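PDB 2QIP: protein of unknown function VPA0982 from Vibrio parahaemolyticus, which is of unknown function but carries an NYN domain of the PIN-like nuclease clan and may therefore cleave RNA. Local coordinates for residues A[14-18]-A[19-23]; A[41-45]-A[46-50]; A[56-60]-A[61-65]; A[67-70]-A[71-75]. All blocks are in the same frame, centred on the assembly; numbering follows the deposited sequence. Where two conformers were deposited one is given.

Contact 1 of 4, residues A[14-18]-A[19-23]; sequences ILVDV and QNVYY
With CG anti to the backbone N (chi1 -176°), Asp17 swings its carboxylate against CB of Asn20, whose own anti chi1 (177°) sends the amide on towards Gly117. The setting is the strand-to-helix junction of a PIN-like alpha/beta fold, where strand 10-17 ends and Asp17 serves as N-cap residue of helix 18-29. The two side chains meet at about a right angle, Asp17 OD2 lying 3.3 Å from Asn20 CB, with the carboxylate and amide planes 31° apart. Their polar ends turn to a neighbouring loop: Ser116 OG bonds to Asp17 OD2, and the backbone N of Gly117 to Asn20 OD1. At the helix start the link is water-mediated, since water 1 donates to Asp17 OD1 (2.8 Å) and accepts from Gln19 N (2.9 Å). Regular helical bonding opens with Val21 N to Asp17 O, 3.0 Å and nearly straight. PIN-like nucleases commonly carry a metal-binding acid at the end of this first strand, and Asp17 stands at a comparable place, although such a role is not established here. On the buried side, Val16 CG1 packs against Val21 CG2 at 4.1 Å.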
loop_
_atom_site.group_PDB
_atom_site.type_symbol
_atom_site.label_atom_id
_atom_site.label_comp_id
_atom_site.label_asym_id
_atom_site.label_seq_id
_atom_site.Cartn_x
_atom_site.Cartn_y
_atom_site.Cartn_z
ATOM N N ILE A 14 6.056 -14.866 -6.072
ATOM C CA ILE A 14 7.192 -13.996 -5.769
ATOM C C ILE A 14 6.809 -12.571 -6.161
ATOM O O ILE A 14 6.268 -12.359 -7.245
ATOM C CB ILE A 14 8.458 -14.425 -6.553
ATOM C CG1 ILE A 14 8.860 -15.865 -6.219
ATOM C CG2 ILE A 14 9.615 -13.451 -6.237
ATOM C CD1 ILE A 14 9.911 -16.435 -7.137
ATOM N N LEU A 15 7.090 -11.615 -5.270
ATOM C CA LEU A 15 6.907 -10.187 -5.566
ATOM C C LEU A 15 8.203 -9.481 -5.202
ATOM O O LEU A 15 8.622 -9.526 -4.038
ATOM C CB LEU A 15 5.764 -9.571 -4.761
ATOM C CG LEU A 15 4.351 -10.081 -5.089
ATOM C CD1 LEU A 15 3.994 -11.341 -4.276
ATOM C CD2 LEU A 15 3.347 -8.962 -4.828
ATOM N N VAL A 16 8.840 -8.867 -6.201
ATOM C CA VAL A 16 10.090 -8.127 -5.978
ATOM C C VAL A 16 9.891 -6.621 -6.048
ATOM O O VAL A 16 9.418 -6.099 -7.049
ATOM C CB VAL A 16 11.187 -8.531 -6.991
ATOM C CG1 VAL A 16 12.499 -7.844 -6.618
ATOM C CG2 VAL A 16 11.377 -10.049 -7.011
ATOM N N ASP A 17 10.280 -5.947 -4.970
ATOM C CA ASP A 17 10.258 -4.489 -4.911
ATOM C C ASP A 17 11.616 -4.065 -5.508
ATOM O O ASP A 17 12.609 -3.906 -4.770
ATOM C CB ASP A 17 10.121 -4.126 -3.429
ATOM C CG ASP A 17 9.973 -2.645 -3.151
ATOM O OD1 ASP A 17 10.045 -1.794 -4.054
ATOM O OD2 ASP A 17 9.781 -2.343 -1.947
ATOM N N VAL A 18 11.677 -3.932 -6.843
ATOM C CA VAL A 18 12.954 -3.730 -7.535
ATOM C C VAL A 18 13.667 -2.475 -7.044
ATOM O O VAL A 18 14.879 -2.506 -6.860
ATOM C CB VAL A 18 12.744 -3.686 -9.081
ATOM C CG1 VAL A 18 14.005 -3.222 -9.818
ATOM C CG2 VAL A 18 12.272 -5.059 -9.602
ATOM N N GLN A 19 12.922 -1.402 -6.792
ATOM C CA GLN A 19 13.567 -0.156 -6.319
ATOM C C GLN A 19 14.215 -0.354 -4.938
ATOM O O GLN A 19 15.337 0.103 -4.698
ATOM C CB GLN A 19 12.559 1.000 -6.265
ATOM C CG GLN A 19 12.099 1.491 -7.635
ATOM C CD GLN A 19 13.211 2.182 -8.435
ATOM O OE1 GLN A 19 13.875 1.555 -9.265
ATOM N NE2 GLN A 19 13.414 3.482 -8.182
ATOM N N ASN A 20 13.511 -1.030 -4.035
ATOM C CA ASN A 20 14.068 -1.285 -2.704
ATOM C C ASN A 20 15.334 -2.148 -2.768
ATOM O O ASN A 20 16.348 -1.826 -2.131
ATOM C CB ASN A 20 13.029 -1.899 -1.768
ATOM C CG ASN A 20 13.598 -2.230 -0.402
ATOM O OD1 ASN A 20 14.146 -3.311 -0.192
ATOM N ND2 ASN A 20 13.451 -1.310 0.543
ATOM N N VAL A 21 15.287 -3.212 -3.571
ATOM C CA VAL A 21 16.448 -4.074 -3.769
ATOM C C VAL A 21 17.620 -3.270 -4.323
ATOM O O VAL A 21 18.731 -3.385 -3.824
ATOM C CB VAL A 21 16.090 -5.251 -4.693
ATOM C CG1 VAL A 21 17.326 -6.047 -5.060
ATOM C CG2 VAL A 21 15.082 -6.148 -3.990
ATOM N N TYR A 22 17.343 -2.436 -5.319
ATOM C CA TYR A 22 18.398 -1.671 -5.960
ATOM C C TYR A 22 19.072 -0.749 -4.948
ATOM O O TYR A 22 20.289 -0.796 -4.768
ATOM C CB TYR A 22 17.863 -0.861 -7.156
ATOM C CG TYR A 22 18.951 0.016 -7.735
ATOM C CD1 TYR A 22 19.954 -0.528 -8.544
ATOM C CD2 TYR A 22 19.001 1.376 -7.427
ATOM C CE1 TYR A 22 20.988 0.289 -9.059
ATOM C CE2 TYR A 22 20.028 2.195 -7.925
ATOM C CZ TYR A 22 21.004 1.636 -8.735
ATOM O OH TYR A 22 22.025 2.425 -9.250
ATOM N N TYR A 23 18.276 0.082 -4.292
ATOM C CA TYR A 23 18.849 1.086 -3.399
ATOM C C TYR A 23 19.499 0.482 -2.166
ATOM O O TYR A 23 20.563 0.944 -1.733
ATOM C CB TYR A 23 17.818 2.157 -3.044
ATOM C CG TYR A 23 17.493 3.031 -4.238
ATOM C CD1 TYR A 23 18.476 3.841 -4.823
ATOM C CD2 TYR A 23 16.224 3.019 -4.806
ATOM C CE1 TYR A 23 18.189 4.635 -5.941
ATOM C CE2 TYR A 23 15.921 3.808 -5.920
ATOM C CZ TYR A 23 16.913 4.612 -6.479
ATOM O OH TYR A 23 16.616 5.391 -7.573
HETATM O O HOH W 1 9.992 -1.116 -6.773
#

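Contact 2 of 4, residues A[41-45]-A[46-50]; sequences VATQE and KEVVS
Thr43 and Val48 face each other across a type II beta turn, their side chains crossing obliquely with the two CG2 methyls, Thr43 CG2 and Val48 CG2, 3.6 Å apart. The turn runs from Thr43 to Lys46 and leads the chain from helix 35-42 into strand 46-55. A chi1 of 69° divides the labour of the threonine: OG1 is directed back to the carbonyl oxygen of Trp39 in the helix, while the methyl is left to meet the valine. Closure of the turn rests on Lys46 N, which donates to Thr43 O at 3.0 Å. Water 2 reinforces that closure, donating both to Thr43 O (3.1 Å) and to Lys46 O (2.8 Å). Lys46 lies along the turn instead of stretching away from it. Bent at chi2 (-62°), its aliphatic chain runs beside the turn carbonyls, with CG 3.3 Å from Gln44 O and CE 3.5 Å from the same Gln44 O. The amine then reaches Glu10, with which NZ forms a salt bridge; water 3, donating to Glu45 O, is only a weak acceptor for it. Bent in this way, one lysine combines hydrocarbon packing on the turn with a charge pairing to strand 10-17, so the corner where helix gives way to sheet is tied to the neighbouring strand through its amine.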
loop_
_atom_site.group_PDB
_atom_site.type_symbol
_atom_site.label_atom_id
_atom_site.label_comp_id
_atom_site.label_asym_id
_atom_site.label_seq_id
_atom_site.Cartn_x
_atom_site.Cartn_y
_atom_site.Cartn_z
ATOM N N VAL A 41 17.615 -20.194 -6.499
ATOM C CA VAL A 41 17.464 -20.674 -5.142
ATOM C C VAL A 41 16.000 -20.677 -4.700
ATOM O O VAL A 41 15.503 -21.695 -4.169
ATOM C CB VAL A 41 18.333 -19.860 -4.176
ATOM C CG1 VAL A 41 18.088 -20.311 -2.759
ATOM C CG2 VAL A 41 19.792 -20.043 -4.539
ATOM N N ALA A 42 15.299 -19.562 -4.922
ATOM C CA ALA A 42 13.957 -19.413 -4.370
ATOM C C ALA A 42 12.962 -20.398 -4.968
ATOM O O ALA A 42 11.991 -20.782 -4.315
ATOM C CB ALA A 42 13.466 -18.010 -4.544
ATOM N N THR A 43 13.202 -20.802 -6.216
ATOM C CA THR A 43 12.251 -21.674 -6.923
ATOM C C THR A 43 12.573 -23.167 -6.855
ATOM O O THR A 43 11.821 -23.961 -7.426
ATOM C CB THR A 43 12.051 -21.260 -8.401
ATOM O OG1 THR A 43 13.245 -21.514 -9.155
ATOM C CG2 THR A 43 11.649 -19.798 -8.511
ATOM N N GLN A 44 13.661 -23.551 -6.176
ATOM C CA GLN A 44 14.057 -24.973 -6.113
ATOM C C GLN A 44 12.923 -25.789 -5.530
ATOM O O GLN A 44 12.526 -25.540 -4.400
ATOM C CB GLN A 44 15.261 -25.167 -5.190
ATOM C CG GLN A 44 16.578 -24.597 -5.701
ATOM C CD GLN A 44 17.741 -24.789 -4.734
ATOM O OE1 GLN A 44 17.568 -25.259 -3.607
ATOM N NE2 GLN A 44 18.940 -24.382 -5.158
ATOM N N GLU A 45 12.438 -26.777 -6.296
ATOM C CA GLU A 45 11.379 -27.693 -5.836
ATOM C C GLU A 45 10.042 -26.994 -5.592
ATOM O O GLU A 45 9.200 -27.501 -4.839
ATOM C CB GLU A 45 11.806 -28.462 -4.575
ATOM C CG GLU A 45 13.109 -29.239 -4.736
ATOM C CD GLU A 45 13.574 -29.954 -3.470
ATOM O OE1 GLU A 45 13.194 -29.562 -2.344
ATOM O OE2 GLU A 45 14.354 -30.914 -3.611
ATOM N N LYS A 46 9.842 -25.835 -6.209
ATOM C CA LYS A 46 8.609 -25.068 -6.002
ATOM C C LYS A 46 7.824 -24.980 -7.286
ATOM O O LYS A 46 8.399 -25.021 -8.378
ATOM C CB LYS A 46 8.929 -23.655 -5.494
ATOM C CG LYS A 46 9.833 -23.610 -4.285
ATOM C CD LYS A 46 9.182 -24.307 -3.073
ATOM C CE LYS A 46 10.213 -24.524 -1.974
ATOM N NZ LYS A 46 9.618 -25.311 -0.855
ATOM N N GLU A 47 6.496 -24.873 -7.141
ATOM C CA GLU A 47 5.638 -24.527 -8.262
ATOM C C GLU A 47 5.435 -23.016 -8.254
ATOM O O GLU A 47 4.844 -22.451 -7.324
ATOM C CB GLU A 47 4.290 -25.250 -8.184
ATOM C CG GLU A 47 3.363 -24.833 -9.335
ATOM C CD GLU A 47 1.990 -25.472 -9.285
ATOM O OE1 GLU A 47 1.789 -26.407 -8.490
ATOM O OE2 GLU A 47 1.112 -25.010 -10.051
ATOM N N VAL A 48 5.943 -22.356 -9.284
ATOM C CA VAL A 48 5.876 -20.905 -9.332
ATOM C C VAL A 48 4.538 -20.529 -9.959
ATOM O O VAL A 48 4.340 -20.649 -11.173
ATOM C CB VAL A 48 7.045 -20.290 -10.123
ATOM C CG1 VAL A 48 6.925 -18.783 -10.125
ATOM C CG2 VAL A 48 8.360 -20.752 -9.537
ATOM N N VAL A 49 3.604 -20.114 -9.112
ATOM C CA VAL A 49 2.281 -19.723 -9.594
ATOM C C VAL A 49 2.319 -18.334 -10.210
ATOM O O VAL A 49 1.616 -18.046 -11.169
ATOM C CB VAL A 49 1.254 -19.818 -8.450
ATOM C CG1 VAL A 49 -0.104 -19.242 -8.865
ATOM C CG2 VAL A 49 1.124 -21.274 -7.971
ATOM N N SER A 50 3.139 -17.464 -9.633
ATOM C CA SER A 50 3.227 -16.082 -10.069
ATOM C C SER A 50 4.581 -15.545 -9.668
ATOM O O SER A 50 5.085 -15.879 -8.586
ATOM C CB SER A 50 2.122 -15.252 -9.390
ATOM O OG SER A 50 2.183 -13.885 -9.757
HETATM O O HOH W 2 10.493 -24.595 -10.112
HETATM O O HOH W 3 8.298 -27.893 -2.414
#

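Contact 3 of 4, residues A[56-60]-A[61-65]; sequences IASND and PKQRQ
Asp60 OD2 caps the start of helix 61-73, accepting from Gln63 N at 3.2 Å and, more weakly, from Lys62 N at 3.1 Å. This is a side-chain N-cap on the helix that follows strand 46-55 in a beta-alpha-beta crossover. The bond to Gln63 N uses the anti lone pair of OD2, pointing away from the other carboxylate oxygen. With CG anti to its own N (chi1 179°), the aspartate brings its carboxylate forward over the first helical turn, where the negative charge would be expected to suit the positive end of the helix dipole. The backbone of the same residue starts the regular helical bonding: Arg64 N donates to Asp60 O at 3.0 Å, almost straight at 171°. Two residues back, Ser58 OG accepts from Asp60 N at 2.9 Å, forming an ST turn that fixes the approach of the capping residue. Packing begins at Gln63, whose CB lies 3.3 Å from Ser58 OG and 3.5 Å from Ser58 CB. Beyond that, the glutamine is bent at chi2, and water 4 donates both to its OE1 and to the carbonyl oxygen of Ile56, linking the helix to the loop just after strand 46-55. Pro61 occupies the first helical position, where the missing N-H costs no helical bond. At the outer edge, Arg64 lies beside the loop, with Ser58 O near the guanidinium plane at its edge and Arg64 CG resting 3.4 Å from Ser58 O and 3.3 Å from Asp60 O.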
loop_
_atom_site.group_PDB
_atom_site.type_symbol
_atom_site.label_atom_id
_atom_site.label_comp_id
_atom_site.label_asym_id
_atom_site.label_seq_id
_atom_site.Cartn_x
_atom_site.Cartn_y
_atom_site.Cartn_z
ATOM N N ILE A 56 10.319 0.564 -12.356
ATOM C CA ILE A 56 9.963 1.878 -12.888
ATOM C C ILE A 56 10.237 1.897 -14.389
ATOM O O ILE A 56 11.314 1.505 -14.837
ATOM C CB ILE A 56 10.760 2.995 -12.165
ATOM C CG1 ILE A 56 10.534 2.904 -10.642
ATOM C CG2 ILE A 56 10.397 4.390 -12.704
ATOM C CD1 ILE A 56 9.054 3.046 -10.187
ATOM N N ALA A 57 9.251 2.343 -15.164
ATOM C CA ALA A 57 9.422 2.459 -16.611
ATOM C C ALA A 57 10.521 3.434 -16.980
ATOM O O ALA A 57 10.740 4.427 -16.292
ATOM C CB ALA A 57 8.130 2.883 -17.246
ATOM N N SER A 58 11.179 3.156 -18.102
ATOM C CA SER A 58 12.349 3.955 -18.493
ATOM C C SER A 58 12.499 3.990 -19.987
ATOM O O SER A 58 12.240 2.993 -20.653
ATOM C CB SER A 58 13.617 3.348 -17.890
ATOM O OG SER A 58 14.776 4.078 -18.281
ATOM N N ASN A 59 12.956 5.126 -20.510
ATOM C CA ASN A 59 13.315 5.199 -21.933
ATOM C C ASN A 59 14.814 4.937 -22.139
ATOM O O ASN A 59 15.297 4.933 -23.274
ATOM C CB ASN A 59 12.904 6.535 -22.563
ATOM C CG ASN A 59 13.566 7.727 -21.902
ATOM O OD1 ASN A 59 14.466 7.581 -21.084
ATOM N ND2 ASN A 59 13.092 8.905 -22.218
ATOM N N ASP A 60 15.530 4.686 -21.041
ATOM C CA ASP A 60 16.984 4.487 -21.095
ATOM C C ASP A 60 17.276 3.069 -21.581
ATOM O O ASP A 60 16.738 2.107 -21.032
ATOM C CB ASP A 60 17.600 4.744 -19.716
ATOM C CG ASP A 60 19.112 4.537 -19.695
ATOM O OD1 ASP A 60 19.844 5.472 -20.075
ATOM O OD2 ASP A 60 19.556 3.454 -19.278
ATOM N N PRO A 61 18.124 2.920 -22.617
ATOM C CA PRO A 61 18.358 1.574 -23.156
ATOM C C PRO A 61 18.923 0.563 -22.134
ATOM O O PRO A 61 18.572 -0.622 -22.202
ATOM C CB PRO A 61 19.362 1.814 -24.295
ATOM C CG PRO A 61 19.968 3.148 -23.997
ATOM C CD PRO A 61 18.886 3.948 -23.359
ATOM N N LYS A 62 19.736 1.032 -21.187
ATOM C CA LYS A 62 20.334 0.143 -20.174
ATOM C C LYS A 62 19.274 -0.366 -19.210
ATOM O O LYS A 62 19.307 -1.517 -18.792
ATOM C CB LYS A 62 21.452 0.825 -19.382
ATOM C CG LYS A 62 22.635 1.303 -20.218
ATOM C CD LYS A 62 23.895 1.380 -19.365
ATOM C CE LYS A 62 24.673 2.667 -19.627
ATOM N NZ LYS A 62 24.133 3.812 -18.817
ATOM N N GLN A 63 18.338 0.502 -18.843
ATOM C CA GLN A 63 17.209 0.096 -17.996
ATOM C C GLN A 63 16.275 -0.856 -18.742
ATOM O O GLN A 63 15.816 -1.850 -18.192
ATOM C CB GLN A 63 16.423 1.319 -17.517
ATOM C CG GLN A 63 17.122 2.083 -16.431
ATOM C CD GLN A 63 17.325 1.227 -15.203
ATOM O OE1 GLN A 63 16.360 0.809 -14.558
ATOM N NE2 GLN A 63 18.576 0.937 -14.889
ATOM N N ARG A 64 15.968 -0.550 -19.997
ATOM C CA ARG A 64 15.151 -1.446 -20.792
ATOM C C ARG A 64 15.801 -2.825 -20.933
ATOM O O ARG A 64 15.109 -3.836 -20.893
ATOM C CB ARG A 64 14.857 -0.829 -22.163
ATOM C CG ARG A 64 14.086 0.468 -22.031
ATOM C CD ARG A 64 13.579 0.971 -23.375
ATOM N NE ARG A 64 12.207 0.486 -23.461
ATOM C CZ ARG A 64 11.787 -0.522 -24.212
ATOM N NH1 ARG A 64 10.512 -0.873 -24.147
ATOM N NH2 ARG A 64 12.612 -1.154 -25.041
ATOM N N GLN A 65 17.120 -2.861 -21.110
ATOM C CA GLN A 65 17.837 -4.137 -21.172
ATOM C C GLN A 65 17.744 -4.927 -19.852
ATOM O O GLN A 65 17.531 -6.145 -19.868
ATOM C CB GLN A 65 19.297 -3.929 -21.599
ATOM C CG GLN A 65 20.152 -5.209 -21.608
ATOM C CD GLN A 65 19.647 -6.286 -22.569
ATOM O OE1 GLN A 65 18.760 -6.049 -23.396
ATOM N NE2 GLN A 65 20.228 -7.480 -22.466
HETATM O O HOH W 4 13.818 2.426 -14.269
HETATM O O HOH W 5 10.251 1.861 -22.668
#

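Contact 4 of 4, residues A[67-70]-A[71-75]; sequences HHIL and RGVGF
A Schellman motif ends helix 61-73, the crossover helix between strands 46-55 and 76-79, as Leu70 faces Phe75 across the final turn. Its characteristic six-to-one bond runs from Phe75 N to Leu70 O (3.1 Å), and the accompanying five-to-two bond, Gly74 N to Arg71 O, is weak. Gly74 makes the reversal possible with phi at 137°, a conformation in which a side chain would press on the preceding carbonyl oxygen. Leu70 O takes a second bond from Gly74 N at 3.3 Å, the two donors reaching it from opposite faces of its carbonyl plane. The Phe75 ring presents an edge to the same oxygen, CD2 lying 3.5 Å from Leu70 O, while Leu70 CB packs 4.4 Å from Phe75 CD2. The ring also makes an edge-to-face pair with Trp39 of helix 35-42. One turn earlier, Arg71 runs extended from CG to NE back along the helix. It carries one face of its guanidinium over His67 O, with NH2 3.8 Å from His67 CB. Water 6 lies in the planes of both flat groups, hydrogen-bonded to His67 ND1 at 3.0 Å and weakly to Arg71 NH2. Two backbone donors satisfy Leu70 O in the last turn, where the regular helical pattern stops, with the aromatic edge packed beside it, and the chain leaves for strand 76-79 with the Leu70-Phe75 pair turned into the core.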
loop_
_atom_site.group_PDB
_atom_site.type_symbol
_atom_site.label_atom_id
_atom_site.label_comp_id
_atom_site.label_asym_id
_atom_site.label_seq_id
_atom_site.Cartn_x
_atom_site.Cartn_y
_atom_site.Cartn_z
ATOM N N HIS A 67 15.267 -4.704 -17.733
ATOM C CA HIS A 67 13.931 -5.297 -17.696
ATOM C C HIS A 67 13.821 -6.521 -18.582
ATOM O O HIS A 67 13.181 -7.506 -18.226
ATOM C CB HIS A 67 12.854 -4.282 -18.066
ATOM C CG HIS A 67 12.836 -3.085 -17.170
ATOM N ND1 HIS A 67 12.317 -1.869 -17.560
ATOM C CD2 HIS A 67 13.309 -2.907 -15.914
ATOM C CE1 HIS A 67 12.461 -0.996 -16.578
ATOM N NE2 HIS A 67 13.049 -1.603 -15.565
ATOM N N HIS A 68 14.462 -6.469 -19.744
ATOM C CA HIS A 68 14.465 -7.610 -20.632
ATOM C C HIS A 68 15.125 -8.817 -19.952
ATOM O O HIS A 68 14.622 -9.937 -20.058
ATOM C CB HIS A 68 15.217 -7.231 -21.914
ATOM C CG HIS A 68 15.313 -8.335 -22.919
ATOM N ND1 HIS A 68 14.219 -8.823 -23.599
ATOM C CD2 HIS A 68 16.377 -9.050 -23.355
ATOM C CE1 HIS A 68 14.606 -9.786 -24.421
ATOM N NE2 HIS A 68 15.910 -9.947 -24.287
ATOM N N ILE A 69 16.230 -8.584 -19.249
ATOM C CA ILE A 69 16.889 -9.662 -18.492
ATOM C C ILE A 69 15.918 -10.255 -17.463
ATOM O O ILE A 69 15.773 -11.485 -17.369
ATOM C CB ILE A 69 18.177 -9.165 -17.833
ATOM C CG1 ILE A 69 19.246 -8.919 -18.913
ATOM C CG2 ILE A 69 18.659 -10.158 -16.750
ATOM C CD1 ILE A 69 20.456 -8.165 -18.419
ATOM N N LEU A 70 15.224 -9.389 -16.724
ATOM C CA LEU A 70 14.281 -9.900 -15.722
ATOM C C LEU A 70 13.203 -10.782 -16.323
ATOM O O LEU A 70 12.838 -11.790 -15.734
ATOM C CB LEU A 70 13.623 -8.761 -14.970
ATOM C CG LEU A 70 14.521 -7.896 -14.096
ATOM C CD1 LEU A 70 13.702 -6.809 -13.417
ATOM C CD2 LEU A 70 15.303 -8.726 -13.071
ATOM N N ARG A 71 12.663 -10.387 -17.476
ATOM C CA ARG A 71 11.649 -11.210 -18.121
ATOM C C ARG A 71 12.228 -12.571 -18.491
ATOM O O ARG A 71 11.568 -13.596 -18.317
ATOM C CB ARG A 71 11.060 -10.505 -19.349
ATOM C CG ARG A 71 10.329 -9.206 -19.041
ATOM C CD ARG A 71 9.664 -8.582 -20.280
ATOM N NE ARG A 71 9.222 -7.248 -19.914
ATOM C CZ ARG A 71 9.905 -6.143 -20.183
ATOM N NH1 ARG A 71 11.023 -6.195 -20.911
ATOM N NH2 ARG A 71 9.463 -4.978 -19.744
ATOM N N GLY A 72 13.477 -12.564 -18.957
ATOM C CA GLY A 72 14.204 -13.794 -19.289
ATOM C C GLY A 72 14.414 -14.735 -18.116
ATOM O O GLY A 72 14.390 -15.956 -18.272
ATOM N N VAL A 73 14.647 -14.162 -16.942
ATOM C CA VAL A 73 14.795 -14.945 -15.712
ATOM C C VAL A 73 13.492 -15.666 -15.387
ATOM O O VAL A 73 13.498 -16.787 -14.850
ATOM C CB VAL A 73 15.215 -14.034 -14.539
ATOM C CG1 VAL A 73 15.181 -14.808 -13.214
ATOM C CG2 VAL A 73 16.628 -13.483 -14.785
ATOM N N GLY A 74 12.374 -15.016 -15.701
ATOM C CA GLY A 74 11.062 -15.604 -15.473
ATOM C C GLY A 74 10.023 -14.663 -14.889
ATOM O O GLY A 74 8.877 -15.059 -14.701
ATOM N N PHE A 75 10.416 -13.420 -14.595
ATOM C CA PHE A 75 9.462 -12.469 -14.013
ATOM C C PHE A 75 8.522 -11.848 -15.043
ATOM O O PHE A 75 8.944 -11.536 -16.166
ATOM C CB PHE A 75 10.199 -11.325 -13.322
ATOM C CG PHE A 75 10.997 -11.758 -12.141
ATOM C CD1 PHE A 75 10.377 -11.955 -10.907
ATOM C CD2 PHE A 75 12.372 -11.961 -12.245
ATOM C CE1 PHE A 75 11.111 -12.354 -9.802
ATOM C CE2 PHE A 75 13.121 -12.359 -11.125
ATOM C CZ PHE A 75 12.472 -12.564 -9.907
HETATM O O HOH W 6 10.921 -1.962 -20.167
#

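How the contacts relate
Four local contacts illustrate how turns and caps are assembled around one parallel sheet. Contacts 1 and 2 are joined through neighbouring strands, Ile14 N lying 2.9 Å from Ser50 O in a probable hydrogen bond. Contact 4 packs on contact 1 where Phe75 CE1 comes 3.6 Å from Val16 CG2. Contacts 3 and 4 share helix 61-73, one near its start and the other at its end, their centres about 13 Å apart. Contact 3 also meets contact 1, with Ile56 CG1 3.5 Å from Gln19 CD, close to the strand end where a PIN-like active site would be expected. Contact 2 is remote from contact 3, nearest atoms about 17 Å apart.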